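Local coordinates for uncharacterized protein (Mycobacterium smegmatis, PDB 4TMD) that is of unknown function but belongs to the DUF5642 family of the Mog1p/PsbP clan and is probably exported as a lipoprotein, at residues A[71-76]-A[80-85]; A[92-97]-A[150-155]; A[158-163]-A[188-193]. All coordinates share one frame; numbering follows the deposited sequence.

Interaction 1: residues A[71-76]-A[80-85]; sequences ATAAEG and RFIVMA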
ATOM      1  N   ALA A  71       6.349  -4.662  -9.794  1.00 16.06           N
ATOM      2  CA  ALA A  71       5.160  -3.841  -9.665  1.00 19.24           C
ATOM      3  C   ALA A  71       4.455  -3.590 -10.992  1.00 23.58           C
ATOM      4  O   ALA A  71       5.048  -3.685 -12.070  1.00 16.08           O
ATOM      5  CB  ALA A  71       5.508  -2.526  -8.998  1.00 17.45           C
ATOM      6  N   THR A  72       3.157  -3.333 -10.891  1.00 18.20           N
ATOM      7  CA  THR A  72       2.372  -2.846 -12.006  1.00 19.13           C
ATOM      8  C   THR A  72       1.672  -1.586 -11.514  1.00 16.56           C
ATOM      9  O   THR A  72       1.074  -1.594 -10.436  1.00 16.78           O
ATOM     10  CB  THR A  72       1.350  -3.868 -12.500  1.00 14.95           C
ATOM     11  OG1 THR A  72       2.038  -4.982 -13.085  1.00 18.72           O
ATOM     12  CG2 THR A  72       0.443  -3.235 -13.564  1.00 16.44           C
ATOM     13  N   ALA A  73       1.774  -0.499 -12.273  1.00 14.68           N
ATOM     14  CA  ALA A  73       1.125   0.748 -11.863  1.00 14.28           C
ATOM     15  C   ALA A  73       0.274   1.301 -12.995  1.00 19.17           C
ATOM     16  O   ALA A  73       0.550   1.041 -14.169  1.00 20.59           O
ATOM     17  CB  ALA A  73       2.161   1.756 -11.428  1.00 20.02           C
ATOM     18  N   ALA A  74      -0.772   2.044 -12.650  1.00 13.85           N
ATOM     19  CA  ALA A  74      -1.684   2.599 -13.654  1.00 16.18           C
ATOM     20  C   ALA A  74      -2.182   3.961 -13.228  1.00 20.46           C
ATOM     21  O   ALA A  74      -2.511   4.160 -12.063  1.00 18.50           O
ATOM     22  CB  ALA A  74      -2.859   1.691 -13.880  1.00 12.87           C
ATOM     23  N   GLU A  75      -2.266   4.889 -14.177  1.00 18.85           N
ATOM     24  CA  GLU A  75      -2.803   6.214 -13.898  1.00 18.34           C
ATOM     25  C   GLU A  75      -3.931   6.509 -14.860  1.00 22.17           C
ATOM     26  O   GLU A  75      -3.767   6.335 -16.066  1.00 18.30           O
ATOM     27  CB  GLU A  75      -1.711   7.276 -14.014  1.00 21.50           C
ATOM     28  CG  GLU A  75      -0.504   6.976 -13.153  1.00 25.57           C
ATOM     29  CD  GLU A  75       0.360   8.200 -12.915  1.00 35.15           C
ATOM     30  OE1 GLU A  75       0.194   9.194 -13.644  1.00 37.57           O
ATOM     31  OE2 GLU A  75       1.186   8.171 -11.980  1.00 41.51           O
ATOM     32  N   GLY A  76      -5.077   6.929 -14.325  1.00 21.15           N
ATOM     33  CA  GLY A  76      -6.236   7.247 -15.146  1.00 19.88           C
ATOM     34  C   GLY A  76      -7.494   7.352 -14.307  1.00 26.66           C
ATOM     35  O   GLY A  76      -7.502   6.898 -13.169  1.00 23.41           O
ATOM     36  N   ARG A  80      -4.244   7.069  -9.300  1.00 15.06           N
ATOM     37  CA  ARG A  80      -3.090   6.228  -9.549  1.00 19.25           C
ATOM     38  C   ARG A  80      -3.203   4.961  -8.689  1.00 18.29           C
ATOM     39  O   ARG A  80      -3.491   5.041  -7.489  1.00 15.90           O
ATOM     40  CB  ARG A  80      -1.800   6.976  -9.229  1.00 15.49           C
ATOM     41  CG  ARG A  80      -0.484   6.142  -9.252  1.00 22.53           C
ATOM     42  CD  ARG A  80       0.654   7.060  -8.782  1.00 33.21           C
ATOM     43  NE  ARG A  80       1.933   6.399  -8.550  1.00 57.67           N
ATOM     44  CZ  ARG A  80       3.093   7.047  -8.422  1.00 64.54           C
ATOM     45  NH1 ARG A  80       3.128   8.372  -8.517  1.00 70.01           N
ATOM     46  NH2 ARG A  80       4.222   6.379  -8.212  1.00 56.87           N
ATOM     47  N   PHE A  81      -2.967   3.807  -9.309  1.00 15.88           N
ATOM     48  CA  PHE A  81      -2.890   2.524  -8.604  1.00 19.97           C
ATOM     49  C   PHE A  81      -1.512   1.931  -8.768  1.00 18.75           C
ATOM     50  O   PHE A  81      -1.012   1.833  -9.887  1.00 17.14           O
ATOM     51  CB  PHE A  81      -3.938   1.534  -9.132  1.00 20.30           C
ATOM     52  CG  PHE A  81      -5.334   2.038  -9.030  1.00 22.57           C
ATOM     53  CD1 PHE A  81      -6.074   1.844  -7.871  1.00 16.46           C
ATOM     54  CD2 PHE A  81      -5.909   2.735 -10.089  1.00 19.49           C
ATOM     55  CE1 PHE A  81      -7.361   2.333  -7.772  1.00 15.32           C
ATOM     56  CE2 PHE A  81      -7.195   3.233  -9.989  1.00 19.51           C
ATOM     57  CZ  PHE A  81      -7.928   3.031  -8.829  1.00 17.31           C
ATOM     58  N   ILE A  82      -0.888   1.552  -7.660  1.00 14.18           N
ATOM     59  CA  ILE A  82       0.377   0.818  -7.718  1.00 15.90           C
ATOM     60  C   ILE A  82       0.202  -0.555  -7.094  1.00 15.67           C
ATOM     61  O   ILE A  82      -0.170  -0.661  -5.923  1.00 16.28           O
ATOM     62  CB  ILE A  82       1.495   1.549  -6.981  1.00 16.11           C
ATOM     63  CG1 ILE A  82       1.678   2.949  -7.557  1.00 26.53           C
ATOM     64  CG2 ILE A  82       2.817   0.729  -7.056  1.00 20.44           C
ATOM     65  CD1 ILE A  82       2.625   3.800  -6.765  1.00 26.84           C
ATOM     66  N   VAL A  83       0.437  -1.607  -7.867  1.00 12.33           N
ATOM     67  CA  VAL A  83       0.357  -2.960  -7.309  1.00 13.10           C
ATOM     68  C   VAL A  83       1.772  -3.544  -7.185  1.00 17.79           C
ATOM     69  O   VAL A  83       2.407  -3.838  -8.192  1.00 17.45           O
ATOM     70  CB  VAL A  83      -0.525  -3.888  -8.176  1.00 18.77           C
ATOM     71  CG1 VAL A  83      -0.633  -5.273  -7.528  1.00 14.00           C
ATOM     72  CG2 VAL A  83      -1.912  -3.290  -8.351  1.00 14.93           C
ATOM     73  N   MET A  84       2.258  -3.698  -5.950  1.00 16.41           N
ATOM     74  CA  MET A  84       3.601  -4.220  -5.702  1.00 17.18           C
ATOM     75  C   MET A  84       3.546  -5.621  -5.098  1.00 16.47           C
ATOM     76  O   MET A  84       2.773  -5.866  -4.174  1.00 15.62           O
ATOM     77  CB  MET A  84       4.389  -3.298  -4.757  1.00 17.87           C
ATOM     78  CG  MET A  84       4.584  -1.885  -5.278  1.00 34.92           C
ATOM     79  SD  MET A  84       5.445  -0.798  -4.112  1.00 66.80           S
ATOM     80  CE  MET A  84       4.236  -0.595  -2.809  1.00 38.04           C
ATOM     81  N   ALA A  85       4.353  -6.526  -5.647  1.00 15.87           N
ATOM     82  CA  ALA A  85       4.487  -7.886  -5.120  1.00 21.77           C
ATOM     83  C   ALA A  85       5.907  -8.077  -4.623  1.00 16.24           C
ATOM     84  O   ALA A  85       6.863  -7.796  -5.350  1.00 15.94           O
ATOM     85  CB  ALA A  85       4.148  -8.942  -6.188  1.00 14.18           C
TER
HETATM   86  O   HOH W   1       1.238  10.133 -10.152  1.00 50.91           O
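E75 and R80 reach each other along one face of a β hairpin because E75 CG lies beside its own backbone N (chi1 -54°) while R80 CG lies opposite its N (chi1 172°). The two extended chains run alongside each other in the same direction. Strands 67-76 and 79-88 are the antiparallel arms of this hairpin, and T72/V83 and A74/F81 are its hydrogen-bonded pairs here. Each pair closes a ring of two backbone bonds: V83 N sits 2.6 Å from T72 O and A74 N 2.8 Å from F81 O. In two of the non-hydrogen-bonded pairs alanines lie alongside longer neighbours, A71 CB 3.9 Å from M84 CG and A73 CB 4.1 Å from I82 CG1; E75/R80 is the third. On the other face, F81 and V83 touch helix 179-194, and T72 OG1 is hydrogen-bonded to V10 O. The salt bridge of E75 with R80 is long, 3.9 Å from OE2 to NE. The carboxylate and guanidinium planes stand 42° apart and the oxygen is well out of the guanidinium plane, so no N-H points at it. A water completes the link, donating to E75 OE2 at 2.7 Å and accepting from R80 NH1 at 3.1 Å.

Interaction 2: residues A[92-97]-A[150-155]; sequences VPLSDP and NYVASF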
ATOM      1  N   VAL A  92       7.558 -10.774   6.414  1.00 35.66           N
ATOM      2  CA  VAL A  92       7.530  -9.430   6.985  1.00 28.13           C
ATOM      3  C   VAL A  92       6.495  -9.384   8.088  1.00 30.59           C
ATOM      4  O   VAL A  92       5.358  -9.814   7.885  1.00 28.22           O
ATOM      5  CB  VAL A  92       7.190  -8.365   5.925  1.00 30.60           C
ATOM      6  CG1 VAL A  92       7.409  -6.969   6.485  1.00 29.75           C
ATOM      7  CG2 VAL A  92       8.034  -8.563   4.687  1.00 36.55           C
ATOM      8  N   PRO A  93       6.881  -8.893   9.276  1.00 30.82           N
ATOM      9  CA  PRO A  93       5.866  -8.742  10.324  1.00 34.10           C
ATOM     10  C   PRO A  93       4.748  -7.796   9.858  1.00 25.37           C
ATOM     11  O   PRO A  93       5.016  -6.679   9.411  1.00 29.83           O
ATOM     12  CB  PRO A  93       6.653  -8.146  11.499  1.00 36.30           C
ATOM     13  CG  PRO A  93       8.088  -8.522  11.230  1.00 39.32           C
ATOM     14  CD  PRO A  93       8.227  -8.510   9.735  1.00 37.10           C
ATOM     15  N   LEU A  94       3.510  -8.256   9.937  1.00 26.62           N
ATOM     16  CA  LEU A  94       2.382  -7.491   9.422  1.00 26.55           C
ATOM     17  C   LEU A  94       1.914  -6.402  10.386  1.00 28.64           C
ATOM     18  O   LEU A  94       1.684  -6.664  11.562  1.00 30.12           O
ATOM     19  CB  LEU A  94       1.221  -8.429   9.113  1.00 31.92           C
ATOM     20  CG  LEU A  94      -0.026  -7.783   8.514  1.00 25.86           C
ATOM     21  CD1 LEU A  94       0.199  -7.447   7.054  1.00 19.82           C
ATOM     22  CD2 LEU A  94      -1.234  -8.704   8.689  1.00 25.33           C
ATOM     23  N   SER A  95       1.758  -5.183   9.888  1.00 26.58           N
ATOM     24  CA  SER A  95       1.171  -4.120  10.697  1.00 21.39           C
ATOM     25  C   SER A  95      -0.334  -4.329  10.760  1.00 29.67           C
ATOM     26  O   SER A  95      -1.009  -4.295   9.733  1.00 25.08           O
ATOM     27  CB  SER A  95       1.510  -2.740  10.124  1.00 33.92           C
ATOM     28  OG  SER A  95       0.781  -1.723  10.796  1.00 29.94           O
ATOM     29  N   ASP A  96      -0.862  -4.555  11.958  1.00 26.55           N
ATOM     30  CA  ASP A  96      -2.262  -4.951  12.105  1.00 29.60           C
ATOM     31  C   ASP A  96      -2.896  -4.382  13.384  1.00 37.78           C
ATOM     32  O   ASP A  96      -3.067  -5.091  14.381  1.00 37.15           O
ATOM     33  CB  ASP A  96      -2.368  -6.485  12.092  1.00 33.57           C
ATOM     34  CG  ASP A  96      -3.789  -6.974  11.886  1.00 35.80           C
ATOM     35  OD1 ASP A  96      -4.666  -6.142  11.557  1.00 41.94           O
ATOM     36  OD2 ASP A  96      -4.032  -8.187  12.049  1.00 46.34           O
ATOM     37  N   PRO A  97      -3.272  -3.097  13.348  1.00 28.43           N
ATOM     38  CA  PRO A  97      -3.836  -2.393  14.505  1.00 30.89           C
ATOM     39  C   PRO A  97      -5.095  -3.054  15.084  1.00 42.89           C
ATOM     40  O   PRO A  97      -5.978  -3.455  14.317  1.00 44.53           O
ATOM     41  CB  PRO A  97      -4.193  -1.011  13.933  1.00 32.53           C
ATOM     42  CG  PRO A  97      -3.433  -0.878  12.679  1.00 30.10           C
ATOM     43  CD  PRO A  97      -3.303  -2.269  12.131  1.00 30.78           C
ATOM     44  N   ASN A 150      -4.074   2.189   1.283  1.00 15.42           N
ATOM     45  CA  ASN A 150      -3.085   1.118   1.262  1.00 20.53           C
ATOM     46  C   ASN A 150      -3.786  -0.189   1.568  1.00 17.16           C
ATOM     47  O   ASN A 150      -4.515  -0.264   2.552  1.00 17.69           O
ATOM     48  CB  ASN A 150      -2.007   1.331   2.331  1.00 25.93           C
ATOM     49  CG  ASN A 150      -0.749   1.927   1.788  1.00 37.00           C
ATOM     50  OD1 ASN A 150      -0.306   1.590   0.690  1.00 52.06           O
ATOM     51  ND2 ASN A 150      -0.142   2.818   2.562  1.00 43.92           N
ATOM     52  N   TYR A 151      -3.548  -1.220   0.771  1.00 15.22           N
ATOM     53  CA  TYR A 151      -4.092  -2.535   1.097  1.00 11.83           C
ATOM     54  C   TYR A 151      -2.941  -3.505   1.029  1.00 18.89           C
ATOM     55  O   TYR A 151      -2.192  -3.534   0.057  1.00 12.11           O
ATOM     56  CB  TYR A 151      -5.228  -2.942   0.157  1.00 13.41           C
ATOM     57  CG  TYR A 151      -6.364  -1.953   0.208  1.00 16.93           C
ATOM     58  CD1 TYR A 151      -7.403  -2.116   1.114  1.00 18.73           C
ATOM     59  CD2 TYR A 151      -6.379  -0.831  -0.620  1.00 16.17           C
ATOM     60  CE1 TYR A 151      -8.433  -1.193   1.192  1.00 18.95           C
ATOM     61  CE2 TYR A 151      -7.417   0.098  -0.550  1.00 13.19           C
ATOM     62  CZ  TYR A 151      -8.435  -0.092   0.351  1.00 17.25           C
ATOM     63  OH  TYR A 151      -9.466   0.824   0.430  1.00 20.73           O
ATOM     64  N   VAL A 152      -2.799  -4.283   2.089  1.00 12.29           N
ATOM     65  CA  VAL A 152      -1.686  -5.190   2.239  1.00 12.30           C
ATOM     66  C   VAL A 152      -2.192  -6.616   2.384  1.00 14.76           C
ATOM     67  O   VAL A 152      -3.089  -6.859   3.193  1.00 15.42           O
ATOM     68  CB  VAL A 152      -0.861  -4.819   3.489  1.00 13.72           C
ATOM     69  CG1 VAL A 152       0.203  -5.897   3.778  1.00 16.22           C
ATOM     70  CG2 VAL A 152      -0.231  -3.461   3.322  1.00 14.56           C
ATOM     71  N   ALA A 153      -1.628  -7.547   1.618  1.00 13.83           N
ATOM     72  CA  ALA A 153      -1.921  -8.965   1.821  1.00 11.81           C
ATOM     73  C   ALA A 153      -0.645  -9.713   2.127  1.00 19.20           C
ATOM     74  O   ALA A 153       0.332  -9.593   1.397  1.00 19.10           O
ATOM     75  CB  ALA A 153      -2.603  -9.566   0.602  1.00 13.68           C
ATOM     76  N   SER A 154      -0.668 -10.489   3.207  1.00 15.44           N
ATOM     77  CA  SER A 154       0.485 -11.245   3.669  1.00 14.84           C
ATOM     78  C   SER A 154       0.208 -12.745   3.634  1.00 14.78           C
ATOM     79  O   SER A 154      -0.784 -13.194   4.194  1.00 15.46           O
ATOM     80  CB  SER A 154       0.836 -10.836   5.101  1.00 22.32           C
ATOM     81  OG  SER A 154       1.755 -11.744   5.674  1.00 30.76           O
ATOM     82  N   PHE A 155       1.074 -13.509   2.979  1.00 18.28           N
ATOM     83  CA  PHE A 155       0.983 -14.963   3.030  1.00 22.15           C
ATOM     84  C   PHE A 155       2.374 -15.532   2.859  1.00 22.46           C
ATOM     85  O   PHE A 155       3.103 -15.144   1.953  1.00 18.19           O
ATOM     86  CB  PHE A 155       0.013 -15.521   1.967  1.00 20.36           C
ATOM     87  CG  PHE A 155       0.321 -15.086   0.568  1.00 16.45           C
ATOM     88  CD1 PHE A 155      -0.047 -13.826   0.120  1.00 25.07           C
ATOM     89  CD2 PHE A 155       0.965 -15.942  -0.311  1.00 23.98           C
ATOM     90  CE1 PHE A 155       0.230 -13.417  -1.175  1.00 25.01           C
ATOM     91  CE2 PHE A 155       1.246 -15.539  -1.610  1.00 21.83           C
ATOM     92  CZ  PHE A 155       0.873 -14.278  -2.045  1.00 18.65           C
TER
HETATM   93  O   HOH W   2       4.072 -10.803   5.916  1.00 32.74           O
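L94 meets V152 and S154 through aliphatic carbons, with no ring between them. The flat groups of strand 145-155 belong to its other face, where the rings of Y151 and F155 lie on the side of helix 179-194. There the F155 ring meets that of Y158 with their planes nearly parallel, has Y2 in an edge-to-face position and R194 as a cation-pi partner. The strand is an inner member of a large antiparallel β-sheet, and segment 92-97, part of the long loop between strands 79-88 and 103-107, passes over the face away from the helix. L94 is the residue that this loop sends down to the strand. Its CG stands opposite its own backbone N (chi1 -178°), and the CD1 branch does the touching. That one methyl comes within 3.6 Å of V152 CG1 and 4.0 Å of S154 CB, spanning two successive residues of this face. The L94 and V152 side chains pass one another head to tail rather than meeting end-on. M159 of the adjacent strand touches both, and R127 from the other neighbouring strand touches L94 and S154, so the leucine is set among three strands. The Q59 side chain holds the loop from the side that faces the sheet, accepting from S95 N and donating to P93 O. Loop and strand have no direct hydrogen bond; instead a water donates a hydrogen bond to V92 O at 2.6 Å and lies 2.5 Å from S154 OG.

Interaction 3: residues A[158-163]-A[188-193]; sequences YMVIVT and AAVAAV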
ATOM      1  N   TYR A 158       5.478 -13.893   1.202  1.00 15.94           N
ATOM      2  CA  TYR A 158       5.039 -12.967   0.170  1.00 17.91           C
ATOM      3  C   TYR A 158       4.253 -11.845   0.786  1.00 18.36           C
ATOM      4  O   TYR A 158       3.520 -12.017   1.766  1.00 13.81           O
ATOM      5  CB  TYR A 158       4.178 -13.662  -0.893  1.00 16.27           C
ATOM      6  CG  TYR A 158       4.936 -14.606  -1.787  1.00 21.38           C
ATOM      7  CD1 TYR A 158       5.493 -14.166  -2.977  1.00 24.93           C
ATOM      8  CD2 TYR A 158       5.085 -15.953  -1.442  1.00 28.42           C
ATOM      9  CE1 TYR A 158       6.186 -15.031  -3.802  1.00 28.67           C
ATOM     10  CE2 TYR A 158       5.790 -16.831  -2.261  1.00 23.59           C
ATOM     11  CZ  TYR A 158       6.335 -16.361  -3.438  1.00 30.45           C
ATOM     12  OH  TYR A 158       7.027 -17.216  -4.262  1.00 35.76           O
ATOM     13  N   MET A 159       4.363 -10.684   0.175  1.00 15.14           N
ATOM     14  CA  MET A 159       3.516  -9.581   0.581  1.00 21.08           C
ATOM     15  C   MET A 159       3.094  -8.853  -0.667  1.00 17.95           C
ATOM     16  O   MET A 159       3.929  -8.643  -1.539  1.00 15.51           O
ATOM     17  CB  MET A 159       4.262  -8.651   1.528  1.00 19.63           C
ATOM     18  CG  MET A 159       3.472  -7.443   1.946  1.00 23.04           C
ATOM     19  SD  MET A 159       4.227  -6.690   3.406  1.00 32.66           S
ATOM     20  CE  MET A 159       3.497  -7.672   4.710  1.00 20.73           C
ATOM     21  N   VAL A 160       1.810  -8.504  -0.765  1.00 13.67           N
ATOM     22  CA  VAL A 160       1.319  -7.755  -1.910  1.00 13.28           C
ATOM     23  C   VAL A 160       0.728  -6.466  -1.390  1.00 15.41           C
ATOM     24  O   VAL A 160      -0.039  -6.477  -0.431  1.00 14.76           O
ATOM     25  CB  VAL A 160       0.262  -8.541  -2.720  1.00 22.84           C
ATOM     26  CG1 VAL A 160      -0.358  -7.648  -3.793  1.00 20.68           C
ATOM     27  CG2 VAL A 160       0.887  -9.797  -3.340  1.00 17.77           C
ATOM     28  N   ILE A 161       1.112  -5.352  -1.998  1.00 13.73           N
ATOM     29  CA  ILE A 161       0.646  -4.055  -1.546  1.00 15.44           C
ATOM     30  C   ILE A 161       0.008  -3.272  -2.687  1.00 14.24           C
ATOM     31  O   ILE A 161       0.648  -3.020  -3.712  1.00 19.53           O
ATOM     32  CB  ILE A 161       1.787  -3.207  -0.960  1.00 17.66           C
ATOM     33  CG1 ILE A 161       2.580  -4.006   0.077  1.00 21.30           C
ATOM     34  CG2 ILE A 161       1.223  -1.927  -0.361  1.00 25.03           C
ATOM     35  CD1 ILE A 161       3.656  -3.189   0.729  1.00 33.65           C
ATOM     36  N   VAL A 162      -1.252  -2.900  -2.505  1.00 12.30           N
ATOM     37  CA  VAL A 162      -1.911  -2.016  -3.454  1.00 11.74           C
ATOM     38  C   VAL A 162      -2.010  -0.642  -2.808  1.00 15.16           C
ATOM     39  O   VAL A 162      -2.496  -0.501  -1.679  1.00 17.13           O
ATOM     40  CB  VAL A 162      -3.313  -2.543  -3.873  1.00 16.45           C
ATOM     41  CG1 VAL A 162      -4.056  -1.507  -4.760  1.00 10.88           C
ATOM     42  CG2 VAL A 162      -3.167  -3.886  -4.608  1.00 13.07           C
ATOM     43  N   THR A 163      -1.507   0.364  -3.512  1.00 14.99           N
ATOM     44  CA  THR A 163      -1.629   1.748  -3.066  1.00 16.76           C
ATOM     45  C   THR A 163      -2.463   2.519  -4.079  1.00 15.96           C
ATOM     46  O   THR A 163      -2.191   2.459  -5.279  1.00 19.31           O
ATOM     47  CB  THR A 163      -0.256   2.417  -2.905  1.00 17.54           C
ATOM     48  OG1 THR A 163       0.543   1.644  -1.993  1.00 20.70           O
ATOM     49  CG2 THR A 163      -0.426   3.831  -2.355  1.00 21.94           C
ATOM     50  N   ALA A 188      -6.951  -9.801  -6.945  1.00 10.44           N
ATOM     51  CA  ALA A 188      -6.531 -10.294  -8.243  1.00 14.75           C
ATOM     52  C   ALA A 188      -5.022 -10.514  -8.273  1.00 12.10           C
ATOM     53  O   ALA A 188      -4.552 -11.495  -8.856  1.00 11.53           O
ATOM     54  CB  ALA A 188      -6.973  -9.327  -9.361  1.00 15.19           C
ATOM     55  N   ALA A 189      -4.269  -9.611  -7.640  1.00 15.39           N
ATOM     56  CA  ALA A 189      -2.814  -9.702  -7.640  1.00 16.04           C
ATOM     57  C   ALA A 189      -2.338 -10.917  -6.857  1.00 14.77           C
ATOM     58  O   ALA A 189      -1.375 -11.581  -7.245  1.00 16.36           O
ATOM     59  CB  ALA A 189      -2.195  -8.442  -7.056  1.00 15.20           C
ATOM     60  N   VAL A 190      -2.996 -11.184  -5.734  1.00 13.43           N
ATOM     61  CA  VAL A 190      -2.616 -12.317  -4.912  1.00 12.89           C
ATOM     62  C   VAL A 190      -2.877 -13.593  -5.702  1.00 14.11           C
ATOM     63  O   VAL A 190      -2.042 -14.487  -5.727  1.00 13.75           O
ATOM     64  CB  VAL A 190      -3.358 -12.328  -3.565  1.00 13.93           C
ATOM     65  CG1 VAL A 190      -3.233 -13.680  -2.884  1.00 16.02           C
ATOM     66  CG2 VAL A 190      -2.805 -11.238  -2.649  1.00 13.39           C
ATOM     67  N   ALA A 191      -4.005 -13.651  -6.398  1.00 13.76           N
ATOM     68  CA  ALA A 191      -4.342 -14.844  -7.173  1.00 14.94           C
ATOM     69  C   ALA A 191      -3.382 -15.011  -8.347  1.00 17.91           C
ATOM     70  O   ALA A 191      -2.997 -16.135  -8.703  1.00 17.06           O
ATOM     71  CB  ALA A 191      -5.797 -14.785  -7.659  1.00 13.51           C
ATOM     72  N   ALA A 192      -2.966 -13.898  -8.944  1.00 13.26           N
ATOM     73  CA  ALA A 192      -2.021 -13.960 -10.062  1.00 11.61           C
ATOM     74  C   ALA A 192      -0.634 -14.426  -9.591  1.00 16.29           C
ATOM     75  O   ALA A 192      -0.017 -15.295 -10.210  1.00 14.87           O
ATOM     76  CB  ALA A 192      -1.919 -12.600 -10.754  1.00 13.06           C
ATOM     77  N   VAL A 193      -0.147 -13.832  -8.504  1.00 11.97           N
ATOM     78  CA  VAL A 193       1.165 -14.175  -7.948  1.00 13.00           C
ATOM     79  C   VAL A 193       1.211 -15.634  -7.478  1.00 19.06           C
ATOM     80  O   VAL A 193       2.187 -16.336  -7.709  1.00 15.98           O
ATOM     81  CB  VAL A 193       1.539 -13.239  -6.775  1.00 14.75           C
ATOM     82  CG1 VAL A 193       2.748 -13.773  -5.993  1.00 17.43           C
ATOM     83  CG2 VAL A 193       1.834 -11.831  -7.300  1.00 15.09           C
TER
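This is apolar packing of a helix against a sheet face: V160 and Y158 of strand 158-166 lie under A189, V190 and V193 of the C-terminal helix 179-194, with no hydrogen bond between the two segments. V160 makes most of the strand's share of the contact. Its CG1 stands opposite its backbone N (chi1 172°), and this turns the two methyls to different residues of the helix. CG1 comes to 3.8 Å from A189 CB, and CG2 to 4.0 Å from V190 CG2. The two segment axes approach to 9.1 Å and run at 147° in their N-to-C directions, roughly antiparallel. In the fold, an α/β sandwich built on one wide antiparallel sheet and consistent with the Mog1p/PsbP clan, this helix covers a single face over the central strands. A189 and V193 accordingly also touch V83 and A85 of strand 79-88, while V190 touches A153 and F155 of strand 145-155. L186, one turn before V190, continues the cover over V160 and V162. M159 and I161 turn to the other face, where both touch F61. At the end of the strand near the C terminus of the helix, Y158 and V193 cross obliquely. The tyrosine CD1 lies 4.1 Å from V193 CG1.

From the N terminus, the three interactions follow one another in series, none nested in or crossing another. Interaction 1 closes a tight hairpin with three residues between its segments. Interaction 2 closes a long excursion of 52 residues that builds strands 103-107, 111-118 and 127-137 before returning to 150-155. Interaction 3 brings the C-terminal helix back over 158-163. The disulfide C52–C101 encloses interaction 1 and crosses interaction 2. Strand 158-166 joins all three: I161 N lies 2.8 Å from M84 O on one side, and V160 O 2.8 Å from A153 N on the other. Interactions 1 and 2 do not touch, their centres being about 18 Å apart.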